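Side-chain contacts in peroxiredoxin 6 (Arenicola marina, PDB 2V2G), which probably reduces hydrogen peroxide and organic hydroperoxides to water and alcohols as a thiol-specific peroxidase: residues 53-56 with 57-61; 78-81 with 82-85; 102-105 with 106-109; 191-194 with 195-199. The protein carries 1 engineered substitution. One frame throughout, in Å; residues are numbered along the deposited sequence.

Interaction 1: residues 53-56 with 57-61; sequences IQLE and GDFKK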
ATOM      1  N   ILE A  53       6.475  17.431  -3.519  1.00 23.65           N
ATOM      2  CA  ILE A  53       6.517  18.921  -3.559  1.00 22.65           C
ATOM      3  C   ILE A  53       5.245  19.465  -4.257  1.00 23.60           C
ATOM      4  O   ILE A  53       4.581  20.367  -3.733  1.00 21.85           O
ATOM      5  CB  ILE A  53       7.815  19.507  -4.227  1.00 23.78           C
ATOM      6  CG1 ILE A  53       9.056  19.004  -3.440  1.00 23.60           C
ATOM      7  CG2 ILE A  53       7.674  21.090  -4.433  1.00 22.33           C
ATOM      8  CD1 ILE A  53      10.327  19.490  -4.023  1.00 22.55           C
ATOM      9  N   GLN A  54       4.883  18.890  -5.426  1.00 23.34           N
ATOM     10  CA  GLN A  54       3.699  19.341  -6.124  1.00 22.91           C
ATOM     11  C   GLN A  54       2.424  19.253  -5.276  1.00 22.29           C
ATOM     12  O   GLN A  54       1.534  20.097  -5.431  1.00 23.53           O
ATOM     13  CB  GLN A  54       3.479  18.630  -7.462  1.00 23.47           C
ATOM     14  CG  GLN A  54       4.554  18.856  -8.492  1.00 22.15           C
ATOM     15  CD  GLN A  54       4.381  17.974  -9.723  1.00 22.19           C
ATOM     16  OE1 GLN A  54       3.489  17.107  -9.779  1.00 22.55           O
ATOM     17  NE2 GLN A  54       5.240  18.197 -10.716  1.00 21.76           N
ATOM     18  N   LEU A  55       2.370  18.229  -4.408  1.00 22.90           N
ATOM     19  CA  LEU A  55       1.226  17.976  -3.557  1.00 23.62           C
ATOM     20  C   LEU A  55       1.361  18.589  -2.128  1.00 23.67           C
ATOM     21  O   LEU A  55       0.527  18.287  -1.259  1.00 24.17           O
ATOM     22  CB  LEU A  55       1.011  16.451  -3.443  1.00 24.45           C
ATOM     23  CG  LEU A  55       0.561  15.773  -4.732  1.00 24.22           C
ATOM     24  CD1 LEU A  55       0.594  14.209  -4.556  1.00 24.67           C
ATOM     25  CD2 LEU A  55      -0.851  16.253  -5.061  1.00 25.17           C
ATOM     26  N   GLU A  56       2.379  19.403  -1.849  1.00 24.48           N
ATOM     27  CA  GLU A  56       2.654  19.769  -0.458  1.00 26.07           C
ATOM     28  C   GLU A  56       1.450  20.514   0.184  1.00 25.76           C
ATOM     29  O   GLU A  56       1.096  20.228   1.336  1.00 27.51           O
ATOM     30  CB  GLU A  56       3.968  20.570  -0.357  1.00 28.46           C
ATOM     31  CG  GLU A  56       3.856  22.046  -0.224  1.00 33.46           C
ATOM     32  CD  GLU A  56       3.541  22.524   1.211  1.00 40.05           C
ATOM     33  OE1 GLU A  56       3.895  21.814   2.210  1.00 45.12           O
ATOM     34  OE2 GLU A  56       2.961  23.624   1.330  1.00 48.66           O
ATOM     35  N   GLY A  57       0.810  21.375  -0.571  1.00 24.04           N
ATOM     36  CA  GLY A  57      -0.401  21.993  -0.101  1.00 24.98           C
ATOM     37  C   GLY A  57      -1.580  21.064   0.206  1.00 24.39           C
ATOM     38  O   GLY A  57      -2.378  21.377   1.081  1.00 25.39           O
ATOM     39  N   ASP A  58      -1.723  19.962  -0.537  1.00 24.99           N
ATOM     40  CA  ASP A  58      -2.781  18.994  -0.255  1.00 24.93           C
ATOM     41  C   ASP A  58      -2.528  18.297   1.095  1.00 23.61           C
ATOM     42  O   ASP A  58      -3.447  18.033   1.844  1.00 24.54           O
ATOM     43  CB  ASP A  58      -2.833  17.970  -1.402  1.00 25.80           C
ATOM     44  CG  ASP A  58      -3.282  18.617  -2.734  1.00 33.14           C
ATOM     45  OD1 ASP A  58      -4.257  19.422  -2.745  1.00 40.78           O
ATOM     46  OD2 ASP A  58      -2.591  18.422  -3.761  1.00 43.22           O
ATOM     47  N   PHE A  59      -1.280  18.021   1.394  1.00 24.33           N
ATOM     48  CA  PHE A  59      -0.918  17.429   2.698  1.00 24.43           C
ATOM     49  C   PHE A  59      -1.110  18.490   3.785  1.00 26.25           C
ATOM     50  O   PHE A  59      -1.689  18.197   4.836  1.00 25.42           O
ATOM     51  CB  PHE A  59       0.488  16.879   2.654  1.00 26.54           C
ATOM     52  CG  PHE A  59       0.580  15.600   1.873  1.00 25.11           C
ATOM     53  CD1 PHE A  59       0.284  14.392   2.488  1.00 27.22           C
ATOM     54  CD2 PHE A  59       0.968  15.605   0.540  1.00 25.59           C
ATOM     55  CE1 PHE A  59       0.391  13.154   1.790  1.00 28.19           C
ATOM     56  CE2 PHE A  59       1.091  14.360  -0.179  1.00 27.35           C
ATOM     57  CZ  PHE A  59       0.757  13.155   0.430  1.00 27.54           C
ATOM     58  N   LYS A  60      -0.652  19.714   3.497  1.00 26.29           N
ATOM     59  CA  LYS A  60      -0.731  20.794   4.496  1.00 25.37           C
ATOM     60  C   LYS A  60      -2.188  21.041   4.865  1.00 24.99           C
ATOM     61  O   LYS A  60      -2.492  21.176   6.043  1.00 24.18           O
ATOM     62  CB  LYS A  60       0.014  22.069   4.005  1.00 26.39           C
ATOM     63  CG  LYS A  60       0.296  23.143   5.058  1.00 28.09           C
ATOM     64  CD  LYS A  60       0.984  24.360   4.380  1.00 28.27           C
ATOM     65  CE  LYS A  60       0.669  25.723   5.105  1.00 32.35           C
ATOM     66  NZ  LYS A  60       1.189  27.051   4.520  1.00 37.07           N
ATOM     67  N   LYS A  61      -3.086  21.098   3.879  1.00 25.10           N
ATOM     68  CA  LYS A  61      -4.535  21.307   4.112  1.00 26.40           C
ATOM     69  C   LYS A  61      -5.120  20.268   5.075  1.00 24.97           C
ATOM     70  O   LYS A  61      -6.143  20.529   5.770  1.00 25.76           O
ATOM     71  CB  LYS A  61      -5.349  21.179   2.798  1.00 28.92           C
ATOM     72  CG  LYS A  61      -5.147  22.319   1.794  1.00 35.63           C
ATOM     73  CD  LYS A  61      -5.973  23.564   2.065  1.00 39.15           C
ATOM     74  CE  LYS A  61      -5.857  24.661   0.966  1.00 39.11           C
ATOM     75  NZ  LYS A  61      -7.121  25.420   0.931  1.00 40.82           N
TER
HETATM   76  O   HOH W   1       0.781  22.166  -3.431  1.00 29.12           O
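Leu55 and Phe59 meet where one helix breaks and the next begins: helix 43-54 of the thioredoxin-like domain gives way at Leu55, the N-cap residue of helix 56-61. Its carbonyl opens the new helix, taking the amide of Phe59 nearly along the C=O axis, with Leu55 O 3.2 Å from Phe59 N, and a weak bond from Asp58 N. One residue on, Lys60 N donates to Glu56 O at 2.8 Å in the carbonyl plane. A water serves the break itself, donating to Gln54 O and accepting from Gly57 N, each at 3.0 Å. Glu56 folds back over this turn, its chain bent by the turn about CB-CG (chi2 80°), and lies alongside Lys60, Glu56 OE2 being 3.7 Å from Lys60 CD but 5.0 Å from Lys60 NZ. With a glycine at Glu56, the Lys60 chain is likely to lose its neighbour, and its charge this nearby, unbonded carboxylate. On the inner side, Phe59 packs against Leu157 and Ile160 of helix 153-168 and against Val64 and Leu66 of strand 64-70. Leu55 O lies at the edge of its ring, near the plane, and Leu55 CB packs 3.9 Å from Phe59 CE2.

Interaction 2: residues 78-81 with 82-85; sequences KEWS and EDVK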
ATOM      1  N   LYS A  78      20.981  17.361   0.504  1.00 24.40           N
ATOM      2  CA  LYS A  78      20.908  18.792   0.196  1.00 25.89           C
ATOM      3  C   LYS A  78      21.186  19.074  -1.280  1.00 24.92           C
ATOM      4  O   LYS A  78      20.442  19.820  -1.916  1.00 26.23           O
ATOM      5  CB  LYS A  78      21.791  19.612   1.145  1.00 26.55           C
ATOM      6  CG  LYS A  78      21.075  19.855   2.500  1.00 29.57           C
ATOM      7  CD  LYS A  78      21.866  20.722   3.494  1.00 29.81           C
ATOM      8  CE  LYS A  78      21.413  20.487   4.964  1.00 31.35           C
ATOM      9  NZ  LYS A  78      22.373  21.199   5.863  1.00 34.40           N
ATOM     10  N   GLU A  79      22.205  18.431  -1.839  1.00 25.26           N
ATOM     11  CA  GLU A  79      22.546  18.630  -3.240  1.00 24.83           C
ATOM     12  C   GLU A  79      21.460  18.073  -4.156  1.00 23.95           C
ATOM     13  O   GLU A  79      20.991  18.727  -5.081  1.00 25.05           O
ATOM     14  CB  GLU A  79      23.847  17.945  -3.589  1.00 24.10           C
ATOM     15  CG  GLU A  79      24.294  18.252  -5.017  1.00 26.29           C
ATOM     16  CD  GLU A  79      25.578  17.545  -5.439  1.00 27.99           C
ATOM     17  OE1 GLU A  79      26.121  16.738  -4.656  1.00 31.84           O
ATOM     18  OE2 GLU A  79      26.022  17.791  -6.587  1.00 34.96           O
ATOM     19  N   TRP A  80      21.062  16.850  -3.886  1.00 23.51           N
ATOM     20  CA  TRP A  80      20.022  16.240  -4.700  1.00 23.39           C
ATOM     21  C   TRP A  80      18.681  16.967  -4.615  1.00 23.04           C
ATOM     22  O   TRP A  80      17.914  16.947  -5.570  1.00 23.58           O
ATOM     23  CB  TRP A  80      19.877  14.778  -4.310  1.00 23.35           C
ATOM     24  CG  TRP A  80      18.817  14.048  -5.069  1.00 23.43           C
ATOM     25  CD1 TRP A  80      18.690  13.934  -6.427  1.00 23.04           C
ATOM     26  CD2 TRP A  80      17.737  13.329  -4.502  1.00 23.73           C
ATOM     27  NE1 TRP A  80      17.612  13.144  -6.724  1.00 23.24           N
ATOM     28  CE2 TRP A  80      16.998  12.768  -5.563  1.00 22.53           C
ATOM     29  CE3 TRP A  80      17.321  13.083  -3.190  1.00 24.15           C
ATOM     30  CZ2 TRP A  80      15.860  11.974  -5.353  1.00 24.08           C
ATOM     31  CZ3 TRP A  80      16.175  12.288  -2.983  1.00 25.10           C
ATOM     32  CH2 TRP A  80      15.454  11.768  -4.064  1.00 23.25           C
ATOM     33  N   SER A  81      18.383  17.587  -3.483  1.00 22.84           N
ATOM     34  CA  SER A  81      17.144  18.297  -3.327  1.00 23.99           C
ATOM     35  C   SER A  81      16.974  19.393  -4.436  1.00 22.82           C
ATOM     36  O   SER A  81      15.866  19.670  -4.855  1.00 23.29           O
ATOM     37  CB  SER A  81      17.008  18.912  -1.931  1.00 23.84           C
ATOM     38  OG  SER A  81      16.781  17.955  -0.922  1.00 28.23           O
ATOM     39  N   GLU A  82      18.084  19.970  -4.925  1.00 23.37           N
ATOM     40  CA  GLU A  82      18.013  20.946  -6.031  1.00 24.26           C
ATOM     41  C   GLU A  82      17.509  20.301  -7.329  1.00 24.35           C
ATOM     42  O   GLU A  82      16.798  20.946  -8.115  1.00 25.52           O
ATOM     43  CB  GLU A  82      19.376  21.592  -6.257  1.00 24.09           C
ATOM     44  CG  GLU A  82      19.858  22.475  -5.094  1.00 26.69           C
ATOM     45  CD  GLU A  82      18.772  23.457  -4.573  1.00 31.67           C
ATOM     46  OE1 GLU A  82      18.260  24.257  -5.376  1.00 32.18           O
ATOM     47  OE2 GLU A  82      18.421  23.435  -3.370  1.00 34.72           O
ATOM     48  N   ASP A  83      17.874  19.048  -7.559  1.00 23.56           N
ATOM     49  CA  ASP A  83      17.382  18.284  -8.700  1.00 24.98           C
ATOM     50  C   ASP A  83      15.888  17.984  -8.510  1.00 25.03           C
ATOM     51  O   ASP A  83      15.095  18.085  -9.458  1.00 25.01           O
ATOM     52  CB  ASP A  83      18.150  16.966  -8.871  1.00 24.75           C
ATOM     53  CG  ASP A  83      19.612  17.133  -9.329  1.00 25.35           C
ATOM     54  OD1 ASP A  83      20.116  18.268  -9.606  1.00 25.20           O
ATOM     55  OD2 ASP A  83      20.258  16.061  -9.395  1.00 27.81           O
ATOM     56  N   VAL A  84      15.501  17.622  -7.280  1.00 24.62           N
ATOM     57  CA  VAL A  84      14.090  17.356  -6.966  1.00 24.40           C
ATOM     58  C   VAL A  84      13.205  18.595  -7.220  1.00 24.91           C
ATOM     59  O   VAL A  84      12.147  18.513  -7.830  1.00 24.80           O
ATOM     60  CB  VAL A  84      13.912  16.862  -5.503  1.00 24.14           C
ATOM     61  CG1 VAL A  84      12.454  16.694  -5.162  1.00 25.92           C
ATOM     62  CG2 VAL A  84      14.614  15.529  -5.295  1.00 23.39           C
ATOM     63  N   LYS A  85      13.642  19.746  -6.724  1.00 24.87           N
ATOM     64  CA  LYS A  85      12.901  20.991  -6.957  1.00 25.73           C
ATOM     65  C   LYS A  85      12.728  21.220  -8.452  1.00 26.57           C
ATOM     66  O   LYS A  85      11.649  21.551  -8.908  1.00 26.18           O
ATOM     67  CB  LYS A  85      13.665  22.179  -6.353  1.00 26.35           C
ATOM     68  CG  LYS A  85      13.739  22.190  -4.864  1.00 26.50           C
ATOM     69  CD  LYS A  85      14.640  23.271  -4.383  1.00 26.97           C
ATOM     70  CE  LYS A  85      14.747  23.226  -2.911  1.00 29.33           C
ATOM     71  NZ  LYS A  85      15.672  24.257  -2.414  1.00 29.74           N
TER
HETATM   72  O   HOH W   2      19.127  21.959  -1.267  1.00 32.67           O
HETATM   73  O   HOH W   3      21.699  19.377  -7.579  1.00 41.82           O
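Trp80 and Val84 pair one turn apart on helix 74-88, the crossover helix of a beta-alpha-beta unit in the thioredoxin-like fold. Along the first segment, Lys78 O reaches Glu82 OE2 through a water that donates to both; the same OE2 takes the salt bridge from Lys85 NZ at 3.0 Å. Glu79 O accepts Glu82 N directly, as well as a water shared with Asp83 OD1. Trp80 follows, with CG anti to the backbone N (chi1 179°), which turns one indole face to Val84. The Asp83 carboxylate stands almost perpendicular to the ring, 84° between planes, and its OD2 is held by Tyr212 and Ser208 of the second subunit. Trp80 NE1 bonds Thr46 OG1, and the indole packs on Ser45, the engineered position of the predicted peroxidatic cysteine. Replacing Trp80 by alanine is likely to open a gap beside Ser45 and leave Thr46 without this donor. Ser81 closes the segment: its OG bonds His77 O, and its carbonyl takes Lys85 N at 2.9 Å. Over the indole face, Val84 CG2 makes a CH-pi contact 3.7 Å from the centroid of the Trp80 six-membered ring, 14° off the normal.

Interaction 3: residues 102-105 with 106-109; sequences ETRE and LAVK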
ATOM      1  N   GLU A 102      22.233   6.380   7.579  1.00 23.18           N
ATOM      2  CA  GLU A 102      23.467   5.783   7.060  1.00 23.28           C
ATOM      3  C   GLU A 102      23.861   4.482   7.732  1.00 21.77           C
ATOM      4  O   GLU A 102      24.576   3.674   7.150  1.00 23.38           O
ATOM      5  CB  GLU A 102      24.601   6.797   7.142  1.00 22.70           C
ATOM      6  CG  GLU A 102      24.342   8.127   6.404  1.00 25.18           C
ATOM      7  CD  GLU A 102      25.461   9.101   6.669  1.00 29.63           C
ATOM      8  OE1 GLU A 102      26.625   8.816   6.260  1.00 31.58           O
ATOM      9  OE2 GLU A 102      25.191  10.123   7.338  1.00 33.84           O
ATOM     10  N   THR A 103      23.451   4.295   8.990  1.00 22.19           N
ATOM     11  CA  THR A 103      23.758   3.052   9.708  1.00 22.11           C
ATOM     12  C   THR A 103      22.736   1.924   9.379  1.00 21.69           C
ATOM     13  O   THR A 103      22.942   0.787   9.823  1.00 22.21           O
ATOM     14  CB  THR A 103      23.736   3.214  11.204  1.00 22.15           C
ATOM     15  OG1 THR A 103      22.428   3.551  11.660  1.00 26.51           O
ATOM     16  CG2 THR A 103      24.822   4.230  11.653  1.00 22.58           C
ATOM     17  N   ARG A 104      21.734   2.216   8.584  1.00 22.79           N
ATOM     18  CA  ARG A 104      20.627   1.277   8.299  1.00 22.91           C
ATOM     19  C   ARG A 104      19.781   0.838   9.500  1.00 24.12           C
ATOM     20  O   ARG A 104      18.896  -0.019   9.350  1.00 24.24           O
ATOM     21  CB  ARG A 104      21.110   0.038   7.520  1.00 22.29           C
ATOM     22  CG  ARG A 104      21.389   0.312   6.063  1.00 22.04           C
ATOM     23  CD  ARG A 104      22.541   1.217   5.767  1.00 23.91           C
ATOM     24  NE  ARG A 104      22.764   1.298   4.304  1.00 23.97           N
ATOM     25  CZ  ARG A 104      23.592   2.119   3.695  1.00 24.79           C
ATOM     26  NH1 ARG A 104      24.360   2.956   4.380  1.00 24.73           N
ATOM     27  NH2 ARG A 104      23.643   2.106   2.359  1.00 23.87           N
ATOM     28  N   GLU A 105      19.954   1.513  10.642  1.00 24.90           N
ATOM     29  CA  GLU A 105      19.152   1.192  11.819  1.00 26.54           C
ATOM     30  C   GLU A 105      17.652   1.223  11.531  1.00 23.86           C
ATOM     31  O   GLU A 105      16.927   0.344  11.926  1.00 24.52           O
ATOM     32  CB  GLU A 105      19.466   2.162  12.954  1.00 26.87           C
ATOM     33  CG  GLU A 105      18.535   2.030  14.180  1.00 30.78           C
ATOM     34  CD  GLU A 105      19.143   2.576  15.481  1.00 34.66           C
ATOM     35  OE1 GLU A 105      19.903   3.586  15.435  1.00 42.32           O
ATOM     36  OE2 GLU A 105      18.864   1.981  16.551  1.00 45.53           O
ATOM     37  N   LEU A 106      17.173   2.273  10.873  1.00 24.47           N
ATOM     38  CA  LEU A 106      15.749   2.425  10.612  1.00 25.76           C
ATOM     39  C   LEU A 106      15.302   1.509   9.480  1.00 24.86           C
ATOM     40  O   LEU A 106      14.209   0.956   9.521  1.00 25.92           O
ATOM     41  CB  LEU A 106      15.385   3.875  10.312  1.00 27.09           C
ATOM     42  CG  LEU A 106      15.372   4.794  11.534  1.00 32.13           C
ATOM     43  CD1 LEU A 106      15.001   6.250  11.048  1.00 34.58           C
ATOM     44  CD2 LEU A 106      14.330   4.281  12.546  1.00 34.76           C
ATOM     45  N   ALA A 107      16.174   1.334   8.487  1.00 24.79           N
ATOM     46  CA  ALA A 107      15.819   0.444   7.351  1.00 24.22           C
ATOM     47  C   ALA A 107      15.482  -0.929   7.922  1.00 23.69           C
ATOM     48  O   ALA A 107      14.494  -1.551   7.526  1.00 23.80           O
ATOM     49  CB  ALA A 107      17.009   0.326   6.367  1.00 23.73           C
ATOM     50  N   VAL A 108      16.289  -1.417   8.836  1.00 23.38           N
ATOM     51  CA  VAL A 108      16.063  -2.703   9.454  1.00 23.25           C
ATOM     52  C   VAL A 108      14.882  -2.661  10.434  1.00 23.83           C
ATOM     53  O   VAL A 108      13.995  -3.501  10.362  1.00 24.16           O
ATOM     54  CB  VAL A 108      17.334  -3.199  10.142  1.00 23.22           C
ATOM     55  CG1 VAL A 108      17.057  -4.446  11.009  1.00 23.78           C
ATOM     56  CG2 VAL A 108      18.419  -3.449   9.055  1.00 22.91           C
ATOM     57  N   LYS A 109      14.866  -1.696  11.349  1.00 25.52           N
ATOM     58  CA  LYS A 109      13.801  -1.621  12.341  1.00 26.57           C
ATOM     59  C   LYS A 109      12.390  -1.610  11.720  1.00 25.75           C
ATOM     60  O   LYS A 109      11.454  -2.280  12.218  1.00 25.28           O
ATOM     61  CB  LYS A 109      14.008  -0.360  13.235  1.00 26.05           C
ATOM     62  CG  LYS A 109      13.078  -0.187  14.421  1.00 30.29           C
ATOM     63  CD  LYS A 109      13.822   0.367  15.662  1.00 33.90           C
ATOM     64  CE  LYS A 109      12.872   0.354  16.920  1.00 37.84           C
ATOM     65  NZ  LYS A 109      13.231   1.355  18.055  1.00 40.29           N
TER
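Arg104 O and Val108 N join the loop after strand 98-100 to helix 105-109, with Arg104 as the helix N-cap. Arg104 reaches this position with phi/psi of 61/12°, a left-handed backbone conformation that turns the chain into the helix. The bond from Val108 N to Arg104 O is 3.0 Å long and almost straight, and Lys109 N repeats the pattern on Glu105 O at 3.0 Å. Asp101 takes the amides of Leu106 and Ala107, one on each carboxylate oxygen. Glu105 N gives Thr103 OG1 a weak bond. Around the first carbonyl the methyl groups crowd in: Ala107 CB and Val108 CG2 each lie 3.5 Å from Arg104 O, and Ala107 CB is 4.3 Å from Arg104 CB. The rest of the arginine leaves the helix and runs back over the loop, touching Cys71, Met123 and Leu125, with NE bonded to Pro124 O. Its guanidinium thereby ties the start of the helix to strand 124-133 as well as to its own loop. Arg104 NH1 donates to Glu102 O at 2.9 Å, the oxygen lying at the guanidinium edge, only 5° from its plane.

Interaction 4: residues 191-194 with 195-199; sequences AEEA and KTLFP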
ATOM      1  N   ALA A 191     -29.263  -0.558  15.284  1.00 28.95           N
ATOM      2  CA  ALA A 191     -30.334   0.119  14.541  1.00 28.79           C
ATOM      3  C   ALA A 191     -30.876   1.309  15.326  1.00 29.51           C
ATOM      4  O   ALA A 191     -31.068   2.397  14.773  1.00 28.64           O
ATOM      5  CB  ALA A 191     -31.429  -0.836  14.194  1.00 29.34           C
ATOM      6  N   GLU A 192     -31.075   1.112  16.626  1.00 29.74           N
ATOM      7  CA  GLU A 192     -31.575   2.186  17.463  1.00 29.11           C
ATOM      8  C   GLU A 192     -30.609   3.365  17.440  1.00 28.02           C
ATOM      9  O   GLU A 192     -31.041   4.493  17.292  1.00 27.66           O
ATOM     10  CB  GLU A 192     -31.839   1.720  18.892  1.00 30.00           C
ATOM     11  CG  GLU A 192     -32.523   2.781  19.753  1.00 32.50           C
ATOM     12  CD  GLU A 192     -33.960   3.125  19.307  1.00 37.45           C
ATOM     13  OE1 GLU A 192     -34.531   2.421  18.432  1.00 42.96           O
ATOM     14  OE2 GLU A 192     -34.517   4.109  19.840  1.00 40.89           O
ATOM     15  N   GLU A 193     -29.305   3.122  17.544  1.00 27.50           N
ATOM     16  CA  GLU A 193     -28.372   4.241  17.515  1.00 27.78           C
ATOM     17  C   GLU A 193     -28.383   4.917  16.136  1.00 27.74           C
ATOM     18  O   GLU A 193     -28.379   6.145  16.032  1.00 27.01           O
ATOM     19  CB  GLU A 193     -26.961   3.822  17.886  1.00 27.73           C
ATOM     20  CG  GLU A 193     -25.988   4.991  17.734  1.00 28.49           C
ATOM     21  CD  GLU A 193     -24.560   4.675  18.141  1.00 31.08           C
ATOM     22  OE1 GLU A 193     -24.147   3.494  18.037  1.00 34.73           O
ATOM     23  OE2 GLU A 193     -23.833   5.634  18.532  1.00 35.34           O
ATOM     24  N   ALA A 194     -28.412   4.105  15.088  1.00 27.74           N
ATOM     25  CA  ALA A 194     -28.433   4.616  13.718  1.00 28.47           C
ATOM     26  C   ALA A 194     -29.660   5.492  13.395  1.00 28.47           C
ATOM     27  O   ALA A 194     -29.607   6.322  12.483  1.00 27.35           O
ATOM     28  CB  ALA A 194     -28.341   3.493  12.745  1.00 28.03           C
ATOM     29  N   LYS A 195     -30.774   5.319  14.116  1.00 28.83           N
ATOM     30  CA  LYS A 195     -31.952   6.166  13.875  1.00 30.31           C
ATOM     31  C   LYS A 195     -31.593   7.633  14.005  1.00 30.92           C
ATOM     32  O   LYS A 195     -32.070   8.480  13.246  1.00 32.02           O
ATOM     33  CB  LYS A 195     -33.069   5.875  14.882  1.00 30.13           C
ATOM     34  CG  LYS A 195     -34.092   4.850  14.464  1.00 30.88           C
ATOM     35  CD  LYS A 195     -34.924   4.423  15.702  1.00 31.78           C
ATOM     36  CE  LYS A 195     -35.951   3.291  15.414  1.00 33.56           C
ATOM     37  NZ  LYS A 195     -37.395   3.718  15.540  1.00 36.62           N
ATOM     38  N   THR A 196     -30.772   7.931  15.004  1.00 30.95           N
ATOM     39  CA  THR A 196     -30.376   9.291  15.289  1.00 31.48           C
ATOM     40  C   THR A 196     -29.134   9.680  14.477  1.00 31.06           C
ATOM     41  O   THR A 196     -29.106  10.717  13.809  1.00 30.85           O
ATOM     42  CB  THR A 196     -30.109   9.462  16.802  1.00 31.24           C
ATOM     43  OG1 THR A 196     -30.902   8.508  17.537  1.00 34.02           O
ATOM     44  CG2 THR A 196     -30.468  10.891  17.239  1.00 33.30           C
ATOM     45  N   LEU A 197     -28.124   8.826  14.536  1.00 31.29           N
ATOM     46  CA  LEU A 197     -26.822   9.089  13.936  1.00 30.92           C
ATOM     47  C   LEU A 197     -26.865   9.125  12.399  1.00 30.44           C
ATOM     48  O   LEU A 197     -26.199   9.946  11.772  1.00 32.46           O
ATOM     49  CB  LEU A 197     -25.833   8.027  14.415  1.00 31.15           C
ATOM     50  CG  LEU A 197     -24.355   8.369  14.558  1.00 32.32           C
ATOM     51  CD1 LEU A 197     -24.200   9.515  15.506  1.00 33.18           C
ATOM     52  CD2 LEU A 197     -23.574   7.139  15.062  1.00 30.41           C
ATOM     53  N   PHE A 198     -27.641   8.222  11.803  1.00 29.77           N
ATOM     54  CA  PHE A 198     -27.688   8.042  10.354  1.00 28.61           C
ATOM     55  C   PHE A 198     -29.142   7.879   9.923  1.00 28.38           C
ATOM     56  O   PHE A 198     -29.580   6.802   9.537  1.00 27.35           O
ATOM     57  CB  PHE A 198     -26.887   6.798   9.959  1.00 27.89           C
ATOM     58  CG  PHE A 198     -25.459   6.796  10.423  1.00 26.89           C
ATOM     59  CD1 PHE A 198     -24.548   7.718   9.939  1.00 29.41           C
ATOM     60  CD2 PHE A 198     -25.007   5.839  11.326  1.00 26.31           C
ATOM     61  CE1 PHE A 198     -23.221   7.714  10.366  1.00 28.23           C
ATOM     62  CE2 PHE A 198     -23.678   5.848  11.772  1.00 27.64           C
ATOM     63  CZ  PHE A 198     -22.789   6.788  11.287  1.00 27.61           C
ATOM     64  N   PRO A 199     -29.909   8.967   9.990  1.00 28.01           N
ATOM     65  CA  PRO A 199     -31.345   8.890   9.722  1.00 28.66           C
ATOM     66  C   PRO A 199     -31.695   8.559   8.253  1.00 28.66           C
ATOM     67  O   PRO A 199     -32.791   8.091   7.969  1.00 31.10           O
ATOM     68  CB  PRO A 199     -31.837  10.279  10.126  1.00 28.55           C
ATOM     69  CG  PRO A 199     -30.655  11.169  10.000  1.00 28.36           C
ATOM     70  CD  PRO A 199     -29.451  10.323  10.310  1.00 28.80           C
TER
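Ala194, Lys195 and Glu193 carry most of this contact, in a helix of about two turns. Ala194, small and buried, acts mainly through its carbonyl, which takes Phe198 N at 2.8 Å, the donor tilted 32° from the carbonyl plane. Its methyl faces the edge of the Phe198 ring, Ala194 CB standing 4.3 Å from Phe198 CD2, and it also packs on Val189 and Met201. Phe198 is the residue at which the chain leaves helical geometry, and Pro199, with no amide hydrogen to give, follows it. Helix 191-197 belongs to the C-terminal domain of the 1-Cys peroxiredoxins, beside the small antiparallel sheet that includes strands 183-185 and 202-203, and here that helix runs out. Lys195 begins with an amide shared between Glu192 O, at 3.3 Å, and Ala191 O, where the bond is weak. Its chain then crosses the Glu192 carboxylate, whose OE1 comes 3.4 Å from both CD and CE of Lys195; bent at its own chi4 (-114°), the lysine keeps NZ 4.3 Å from that OE1, beyond a salt bridge. Glu193 O accepts two donors, Leu197 N at 3.1 Å in the carbonyl plane and Thr196 N from above it. The Glu193 side chain, extended with CG anti to the backbone N (chi1 175°), runs alongside Leu197. Glu193 OE2 forms a salt bridge with Lys170 and lies 3.8 Å from Leu197 CD2.

Each of the four contacts joins neighbouring turns of one chain, yet their chemistry follows their place in the fold. Interactions 1 and 3 sit at helix starts, where an N-cap carbonyl begins the bonding; a water spans the break in the first, whereas in the third Asp101 meets the opening amides. Interaction 2 lies in mid-helix, has an aromatic core beside the predicted active site and reaches the second subunit. Interaction 4, a largely exposed helix end in the C-terminal domain, is about 53 Å from it between centres. Interactions 1 and 2 alone touch, Ile53 CD1 packing 3.7 Å from Val84 CG1 and so joining helix 43-54 to helix 74-88.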